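Local structure of histone-lysine N-methyltransferase, H3 lysine-9 specific SUVH4 (Arabidopsis thaliana, 4QEO) at residues Arg68-Ala73 / Ser176-Val181. The protein methylates histone H3 at its ninth residue, a lysine, to set a mark of transcriptional repression, and binds methylated DNA. Residues are numbered along the deposited sequence; the frame is centred on the assembly and turned at random.
With nucleotides of chain B.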
loop_
_atom_site.group_PDB
_atom_site.type_symbol
_atom_site.label_atom_id
_atom_site.label_comp_id
_atom_site.label_asym_id
_atom_site.label_seq_id
_atom_site.Cartn_x
_atom_site.Cartn_y
_atom_site.Cartn_z
ATOM N N ARG A 68 -6.962 1.581 6.805
ATOM C CA ARG A 68 -5.673 1.801 7.434
ATOM C C ARG A 68 -4.869 2.905 6.753
ATOM O O ARG A 68 -4.588 2.833 5.562
ATOM C CB ARG A 68 -4.845 0.525 7.420
ATOM C CG ARG A 68 -5.343 -0.559 8.337
ATOM C CD ARG A 68 -4.184 -1.444 8.730
ATOM N NE ARG A 68 -4.505 -2.350 9.824
ATOM C CZ ARG A 68 -4.840 -3.625 9.665
ATOM N NH1 ARG A 68 -4.911 -4.144 8.450
ATOM N NH2 ARG A 68 -5.106 -4.379 10.723
ATOM N N PHE A 69 -4.491 3.915 7.527
ATOM C CA PHE A 69 -3.627 4.981 7.048
ATOM C C PHE A 69 -2.232 4.714 7.582
ATOM O O PHE A 69 -2.085 4.219 8.696
ATOM C CB PHE A 69 -4.113 6.351 7.542
ATOM C CG PHE A 69 -5.411 6.803 6.931
ATOM C CD1 PHE A 69 -5.454 7.298 5.632
ATOM C CD2 PHE A 69 -6.582 6.762 7.667
ATOM C CE1 PHE A 69 -6.656 7.730 5.079
ATOM C CE2 PHE A 69 -7.790 7.198 7.135
ATOM C CZ PHE A 69 -7.835 7.685 5.843
ATOM N N PHE A 70 -1.206 5.033 6.796
ATOM C CA PHE A 70 0.169 4.699 7.189
ATOM C C PHE A 70 0.927 5.889 7.778
ATOM O O PHE A 70 2.079 5.760 8.192
ATOM C CB PHE A 70 0.914 4.024 6.014
ATOM C CG PHE A 70 0.354 2.665 5.676
ATOM C CD1 PHE A 70 -0.849 2.550 4.998
ATOM C CD2 PHE A 70 0.991 1.517 6.083
ATOM C CE1 PHE A 70 -1.391 1.316 4.716
ATOM C CE2 PHE A 70 0.453 0.277 5.792
ATOM C CZ PHE A 70 -0.737 0.179 5.111
ATOM N N SER A 71 0.248 7.033 7.862
ATOM C CA SER A 71 0.827 8.244 8.440
ATOM C C SER A 71 -0.268 9.290 8.690
ATOM O O SER A 71 -1.342 9.200 8.091
ATOM C CB SER A 71 1.888 8.822 7.499
ATOM O OG SER A 71 1.277 9.404 6.356
ATOM N N ARG A 72 -0.021 10.258 9.581
ATOM C CA ARG A 72 -0.951 11.384 9.760
ATOM C C ARG A 72 -1.045 12.155 8.434
ATOM O O ARG A 72 -2.130 12.591 7.995
ATOM C CB ARG A 72 -0.498 12.311 10.920
ATOM C CG ARG A 72 -0.667 11.722 12.351
ATOM C CD ARG A 72 -2.187 11.614 12.764
ATOM N NE ARG A 72 -2.806 12.921 12.571
ATOM C CZ ARG A 72 -3.032 13.794 13.548
ATOM N NH1 ARG A 72 -2.771 13.481 14.816
ATOM N NH2 ARG A 72 -3.538 14.981 13.252
ATOM N N ALA A 73 0.103 12.258 7.763
ATOM C CA ALA A 73 0.195 12.963 6.483
ATOM C C ALA A 73 -0.751 12.398 5.423
ATOM O O ALA A 73 -1.350 13.156 4.678
ATOM C CB ALA A 73 1.653 12.964 5.964
ATOM N N SER A 176 9.070 -4.423 10.027
ATOM C CA SER A 176 10.372 -4.013 9.510
ATOM C C SER A 176 10.383 -2.537 9.103
ATOM O O SER A 176 11.366 -1.832 9.332
ATOM C CB SER A 176 10.786 -4.887 8.314
ATOM O OG SER A 176 11.154 -6.201 8.714
ATOM N N TYR A 177 9.296 -2.102 8.468
ATOM C CA TYR A 177 9.254 -0.820 7.798
ATOM C C TYR A 177 8.240 0.185 8.281
ATOM O O TYR A 177 8.367 1.346 8.009
ATOM C CB TYR A 177 9.029 -1.066 6.323
ATOM C CG TYR A 177 10.052 -1.972 5.720
ATOM C CD1 TYR A 177 11.392 -1.762 5.930
ATOM C CD2 TYR A 177 9.684 -3.031 4.950
ATOM C CE1 TYR A 177 12.337 -2.582 5.373
ATOM C CE2 TYR A 177 10.622 -3.861 4.403
ATOM C CZ TYR A 177 11.951 -3.629 4.620
ATOM O OH TYR A 177 12.877 -4.454 4.080
ATOM N N THR A 178 7.203 -0.282 8.950
ATOM C CA THR A 178 6.119 0.600 9.369
ATOM C C THR A 178 6.044 0.686 10.865
ATOM O O THR A 178 5.704 -0.244 11.520
ATOM C CB THR A 178 4.797 0.037 8.896
ATOM O OG1 THR A 178 4.950 -0.500 7.586
ATOM C CG2 THR A 178 3.722 1.102 8.912
ATOM N N LYS A 179 6.417 1.806 11.411
ATOM C CA LYS A 179 6.350 1.982 12.822
ATOM C C LYS A 179 4.953 2.126 13.425
ATOM O O LYS A 179 4.668 1.642 14.485
ATOM C CB LYS A 179 7.242 3.137 13.195
ATOM C CG LYS A 179 8.720 2.839 12.962
ATOM C CD LYS A 179 9.333 2.212 14.192
ATOM C CE LYS A 179 10.842 2.264 14.164
ATOM N NZ LYS A 179 11.293 3.641 14.456
ATOM N N ARG A 180 4.125 2.874 12.725
ATOM C CA ARG A 180 2.785 3.209 13.170
ATOM C C ARG A 180 1.729 3.187 12.069
ATOM O O ARG A 180 2.011 3.449 10.937
ATOM C CB ARG A 180 2.785 4.545 13.869
ATOM C CG ARG A 180 1.711 4.608 14.924
ATOM C CD ARG A 180 2.157 5.245 16.223
ATOM N NE ARG A 180 1.511 6.510 16.270
ATOM C CZ ARG A 180 1.671 7.417 17.205
ATOM N NH1 ARG A 180 2.476 7.183 18.221
ATOM N NH2 ARG A 180 1.025 8.537 17.098
ATOM N N VAL A 181 0.517 2.827 12.436
ATOM C CA VAL A 181 -0.582 2.817 11.520
ATOM C C VAL A 181 -1.813 3.426 12.192
ATOM O O VAL A 181 -1.956 3.329 13.378
ATOM C CB VAL A 181 -0.848 1.403 11.033
ATOM C CG1 VAL A 181 -1.424 0.558 12.114
ATOM C CG2 VAL A 181 -1.771 1.405 9.863
ATOM P P DA B 8 -0.321 11.899 17.178
ATOM O OP1 DA B 8 -1.555 11.397 16.663
ATOM O OP2 DA B 8 0.733 10.991 17.456
ATOM O "O5'" DA B 8 0.141 12.884 16.036
ATOM C "C5'" DA B 8 1.466 13.377 16.010
ATOM C "C4'" DA B 8 2.046 13.230 14.629
ATOM O "O4'" DA B 8 3.097 14.188 14.470
ATOM C "C3'" DA B 8 2.707 11.885 14.386
ATOM O "O3'" DA B 8 2.690 11.595 12.990
ATOM C "C2'" DA B 8 4.083 12.095 14.984
ATOM C "C1'" DA B 8 4.328 13.595 14.830
ATOM N N9 DA B 8 4.826 14.299 16.005
ATOM C C8 DA B 8 4.555 14.076 17.327
ATOM N N7 DA B 8 5.127 14.931 18.135
ATOM C C5 DA B 8 5.807 15.786 17.286
ATOM C C6 DA B 8 6.613 16.913 17.522
ATOM N N6 DA B 8 6.870 17.397 18.734
ATOM N N1 DA B 8 7.136 17.542 16.454
ATOM C C2 DA B 8 6.881 17.056 15.238
ATOM N N3 DA B 8 6.135 16.017 14.887
ATOM C C4 DA B 8 5.623 15.415 15.971
ATOM P P DT B 9 3.097 10.249 12.343
ATOM O OP1 DT B 9 2.553 10.187 11.037
ATOM O OP2 DT B 9 2.834 9.206 13.280
ATOM O "O5'" DT B 9 4.667 10.419 12.222
ATOM C "C5'" DT B 9 5.234 11.300 11.252
ATOM C "C4'" DT B 9 6.706 11.523 11.506
ATOM O "O4'" DT B 9 6.892 12.343 12.655
ATOM C "C3'" DT B 9 7.547 10.272 11.770
ATOM O "O3'" DT B 9 8.191 9.876 10.571
ATOM C "C2'" DT B 9 8.567 10.718 12.801
ATOM C "C1'" DT B 9 8.214 12.165 13.092
ATOM N N1 DT B 9 8.259 12.553 14.495
ATOM C C2 DT B 9 8.984 13.666 14.849
ATOM O O2 DT B 9 9.639 14.310 14.056
ATOM N N3 DT B 9 8.920 13.987 16.176
ATOM C C4 DT B 9 8.209 13.334 17.156
ATOM O O4 DT B 9 8.232 13.751 18.301
ATOM C C5 DT B 9 7.453 12.192 16.711
ATOM C C7 DT B 9 6.666 11.408 17.711
ATOM C C6 DT B 9 7.503 11.873 15.417
#
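V181 meets R68 and F69 through its CG2 methyl and buries more surface here than any other residue of the two segments. This methyl lies 3.1 Å from the carbonyl O of F69 and 3.9 Å from the aliphatic CD of R68, whose side chain crosses it at a slant. V181 carries CG2 anti to its backbone N (chi1 71° to CG1), which turns this methyl onto the F69-R68 strand. A CA-H...O contact from V181 CA to F69 O (3.5 Å) adds to the approach. Nearby, T178 CG2 makes an apolar contact with the F70 ring at its edge, 4.0 Å from CD2, while Y374 packs nearly perpendicular to the same ring.

This is the place in the SRA domain where short strand 68-69 runs antiparallel to long strand 180-197, F69 pairing through its backbone with Y182, before the chain turns into helix 72-78. S71 is the N-cap of that helix, its OG bonded to the backbone N of E74.

The DNA backbone is held chiefly from 68-73. R72 N points almost straight at OP1 of DT9 in chain B (3.0 Å, 174°), and its bent side chain brings NH1 to OP1 of DA8 of chain B, in the guanidinium plane, while NH2 bonds the carbonyls of H83 and N86. R180 NH2 bonds Y182 OH and lies close to OP2 of DA8, too short and bent an approach for a certain bond. A leucine in place of R72 would probably leave OP1 of DA8 without its NH1 donor and the H83 and N86 carbonyls without this NH2.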